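Local coordinates for protein uroporphyrinogen-III C-methyltransferase (Pseudomonas denitrificans, PDB 1S4D) that catalyses the two successive S-adenosyl-L-methionine-dependent methylations, at C-2 and C-7, that turn uroporphyrinogen III into precorrin-2 on the way to cobalamin and siroheme, at residues B[77-80]-B[81-85]; B[113-116]-B[117-121]. All blocks are in the same frame, centred on the assembly; numbering follows the deposited sequence.

Interaction 1. Residues B[77-80]-B[81-85]; sequences KQRD and ISLRL
I81 packs on Q78, three residues earlier, in the first turn of helix 78-90, a local contact at the helix N terminus, where K77 is the N-cap residue and the backbone bonds run from i to i+4. The amide of I81 makes a weak bond to K77 O (3.5 Å), while its CB rests 3.4 Å from Q78 O and its side chain crosses that of Q78 at about a right angle. S82 is gripped twice by Q78: its backbone N bonds to Q78 O at 3.0 Å, and its OG accepts a hydrogen bond from Q78 NE2 at 3.2 Å. The Q78 chain starts anti to its own nitrogen and then bends at chi2 (47°), which swings the amide forward along the helix with S82 OG nearly in its plane; the stronger partner of NE2 is E112, which ties this buried amide to helix 109-118. L83 N bonds to R79 O at 2.8 Å, and its side chain slants across that of R79, bringing CD2 over one face of the guanidinium, near its edge, while E118 takes the same group in a salt bridge. R84 sends its guanidinium away to E65 and E87, and its N continues the ladder to D80 O at 3.2 Å.

Interaction 2. Residues B[113-116]-B[117-121]; sequences ALTL and VEHQV
L116 and V121 meet where helix 109-118 ends, and their apolar side chains, CG of L116 and CG1 of V121 4.3 Å apart, form the buried side of the contact. The chain turns back here so that V121 N bonds to L116 O at 3.0 Å; the bond is nearly straight at the hydrogen (170°), although the donor lies above the carbonyl plane. Strand 16-21 and helix 78-90 cover both side chains, through V17 and L19 on one part and V86 and A89 on the other. T115 and H119 also face helix 78-90, running alongside each other and pointing the same way, with the T115 methyl beside the imidazole; T115 packs on S82 and bonds through OG1 to E111 O, and H119 touches L83. Before the turn the helical ladder is regular, with V117 N to A113 O at 2.8 Å and E118 N to L114 O at 3.1 Å. V117 CG2, anti to the carbonyl carbon, leans back to 3.5 Å from A113 O, and on this flank A113, L114 and V117 pack on L255 and A254 of the second subunit.

The solvent side is looser. E118 stretches out with CG anti to its nitrogen (chi1 172°), carrying the carboxylate to R79, and exposed Q120 points away from the helix. With its positive phi of 67°, Q120 supplies the C-prime residue, and its N bonds to V117 O at 2.9 Å: together with the link from V121 to L116, this is a Schellman motif leading from the helix toward strand 123-126.

Interaction 1 comes first along the chain, in the opening turns of helix 78-90; strand 94-99 follows, and interaction 2 then ends helix 109-118 ahead of strand 123-126. Each is a local contact within continuous chain and closes no long loop, and the two stand in series, neither nesting nor crossing. In space they meet, their centres 11 Å apart: R79 NH1 and E118 OE2 form a salt bridge of 2.8 Å, and R79 NH2 packs against T115 CG2. The start of one helix is thereby tied to the end of the other, beside the parallel sheet that holds strands 16-21, 94-99 and 123-126.

Interaction 1. Residues B[77-80]-B[81-85]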
# COMPACT_ATOMS: atom_id res chain seq x y z
N LYS B 77 4.13 17.84 19.06
CA LYS B 77 2.87 17.19 18.71
C LYS B 77 2.69 17.35 17.20
O LYS B 77 3.34 18.19 16.57
CB LYS B 77 1.67 17.74 19.51
CG LYS B 77 0.26 17.14 19.13
CD LYS B 77 -0.14 15.90 19.98
CE LYS B 77 -0.34 14.64 19.14
NZ LYS B 77 0.97 14.11 18.72
N GLN B 78 1.83 16.51 16.63
CA GLN B 78 1.53 16.53 15.21
C GLN B 78 1.18 17.93 14.71
O GLN B 78 1.61 18.33 13.64
CB GLN B 78 0.38 15.56 14.92
CG GLN B 78 -0.02 15.43 13.46
CD GLN B 78 1.18 15.24 12.56
OE1 GLN B 78 1.97 14.34 12.78
NE2 GLN B 78 1.32 16.10 11.56
N ARG B 79 0.40 18.65 15.51
CA ARG B 79 -0.07 20.00 15.17
C ARG B 79 1.11 20.94 14.91
O ARG B 79 1.05 21.80 14.03
CB ARG B 79 -1.00 20.54 16.27
CG ARG B 79 -1.56 21.94 16.04
CD ARG B 79 -2.85 22.00 15.20
NE ARG B 79 -3.39 23.36 15.12
CZ ARG B 79 -4.27 23.78 14.19
NH1 ARG B 79 -4.71 25.05 14.20
NH2 ARG B 79 -4.72 22.95 13.25
N ASP B 80 2.19 20.76 15.69
CA ASP B 80 3.37 21.59 15.57
C ASP B 80 4.00 21.37 14.22
O ASP B 80 4.39 22.32 13.56
CB ASP B 80 4.38 21.28 16.69
CG ASP B 80 4.03 21.96 18.00
OD1 ASP B 80 4.60 21.56 19.05
OD2 ASP B 80 3.19 22.88 18.09
N ILE B 81 4.10 20.11 13.80
CA ILE B 81 4.65 19.78 12.50
C ILE B 81 3.78 20.34 11.38
O ILE B 81 4.29 20.80 10.35
CB ILE B 81 4.81 18.26 12.36
CG1 ILE B 81 5.86 17.75 13.35
CG2 ILE B 81 5.16 17.86 10.90
CD1 ILE B 81 5.85 16.25 13.52
N SER B 82 2.47 20.30 11.58
CA SER B 82 1.54 20.76 10.57
C SER B 82 1.60 22.28 10.43
O SER B 82 1.57 22.79 9.31
CB SER B 82 0.11 20.32 10.89
OG SER B 82 -0.01 18.92 10.83
N LEU B 83 1.69 22.98 11.55
CA LEU B 83 1.76 24.43 11.51
C LEU B 83 3.04 24.88 10.79
O LEU B 83 3.00 25.89 10.06
CB LEU B 83 1.62 25.03 12.92
CG LEU B 83 0.18 25.05 13.51
CD1 LEU B 83 0.07 25.65 14.90
CD2 LEU B 83 -0.83 25.71 12.58
N ARG B 84 4.13 24.12 10.96
CA ARG B 84 5.43 24.47 10.39
C ARG B 84 5.36 24.35 8.87
O ARG B 84 5.90 25.21 8.15
CB ARG B 84 6.58 23.64 11.02
CG ARG B 84 7.81 23.34 10.12
CD ARG B 84 9.17 24.01 10.50
NE ARG B 84 9.22 25.43 10.17
CZ ARG B 84 10.26 26.09 9.63
NH1 ARG B 84 10.15 27.39 9.40
NH2 ARG B 84 11.40 25.50 9.29
N LEU B 85 4.67 23.31 8.39
CA LEU B 85 4.37 23.15 6.96
C LEU B 85 3.63 24.37 6.42
O LEU B 85 3.97 24.90 5.36
CB LEU B 85 3.57 21.88 6.69
CG LEU B 85 4.26 20.54 6.99
CD1 LEU B 85 3.38 19.35 6.56
CD2 LEU B 85 5.69 20.46 6.41

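Interaction 2. Residues B[113-116]-B[117-121]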
# COMPACT_ATOMS: atom_id res chain seq x y z
N ALA B 113 -2.96 17.21 6.07
CA ALA B 113 -3.72 17.80 4.97
C ALA B 113 -4.85 18.66 5.52
O ALA B 113 -5.09 19.76 5.04
CB ALA B 113 -4.27 16.69 4.05
N LEU B 114 -5.51 18.16 6.56
CA LEU B 114 -6.63 18.88 7.17
C LEU B 114 -6.15 20.22 7.70
O LEU B 114 -6.82 21.24 7.51
CB LEU B 114 -7.23 18.05 8.29
CG LEU B 114 -8.71 17.66 8.32
CD1 LEU B 114 -9.35 17.45 6.94
CD2 LEU B 114 -8.86 16.41 9.21
N THR B 115 -4.99 20.23 8.34
CA THR B 115 -4.39 21.46 8.80
C THR B 115 -4.06 22.36 7.62
O THR B 115 -4.36 23.56 7.64
CB THR B 115 -3.14 21.17 9.65
OG1 THR B 115 -3.51 20.37 10.78
CG2 THR B 115 -2.61 22.44 10.28
N LEU B 116 -3.45 21.79 6.57
CA LEU B 116 -3.19 22.54 5.34
C LEU B 116 -4.48 23.25 4.82
O LEU B 116 -4.48 24.46 4.59
CB LEU B 116 -2.54 21.65 4.29
CG LEU B 116 -1.00 21.52 4.18
CD1 LEU B 116 -0.18 22.30 5.21
CD2 LEU B 116 -0.53 20.07 4.16
N VAL B 117 -5.58 22.51 4.68
CA VAL B 117 -6.83 23.08 4.20
C VAL B 117 -7.33 24.25 5.08
O VAL B 117 -7.63 25.33 4.56
CB VAL B 117 -7.91 22.00 4.04
CG1 VAL B 117 -9.25 22.64 3.77
CG2 VAL B 117 -7.53 21.06 2.91
N GLU B 118 -7.40 24.02 6.39
CA GLU B 118 -7.78 25.02 7.38
C GLU B 118 -7.06 26.37 7.17
O GLU B 118 -7.65 27.43 7.36
CB GLU B 118 -7.48 24.44 8.77
CG GLU B 118 -7.60 25.35 10.00
CD GLU B 118 -6.96 24.71 11.23
OE1 GLU B 118 -6.80 23.46 11.25
OE2 GLU B 118 -6.59 25.43 12.18
N HIS B 119 -5.80 26.32 6.77
CA HIS B 119 -4.99 27.53 6.62
C HIS B 119 -4.80 27.93 5.17
O HIS B 119 -3.89 28.71 4.85
CB HIS B 119 -3.63 27.37 7.30
CG HIS B 119 -3.70 27.00 8.75
ND1 HIS B 119 -3.57 27.93 9.76
CD2 HIS B 119 -3.89 25.81 9.36
CE1 HIS B 119 -3.68 27.33 10.93
NE2 HIS B 119 -3.87 26.04 10.71
N GLN B 120 -5.65 27.38 4.29
CA GLN B 120 -5.72 27.80 2.87
C GLN B 120 -4.45 27.46 2.07
O GLN B 120 -4.08 28.18 1.14
CB GLN B 120 -6.05 29.30 2.75
CG GLN B 120 -7.29 29.74 3.49
CD GLN B 120 -8.53 29.45 2.71
OE1 GLN B 120 -9.10 28.37 2.84
NE2 GLN B 120 -8.96 30.40 1.88
N VAL B 121 -3.79 26.36 2.40
CA VAL B 121 -2.59 25.97 1.67
C VAL B 121 -2.91 24.80 0.74
O VAL B 121 -3.39 23.77 1.20
CB VAL B 121 -1.45 25.61 2.65
CG1 VAL B 121 -0.24 25.06 1.93
CG2 VAL B 121 -1.06 26.81 3.48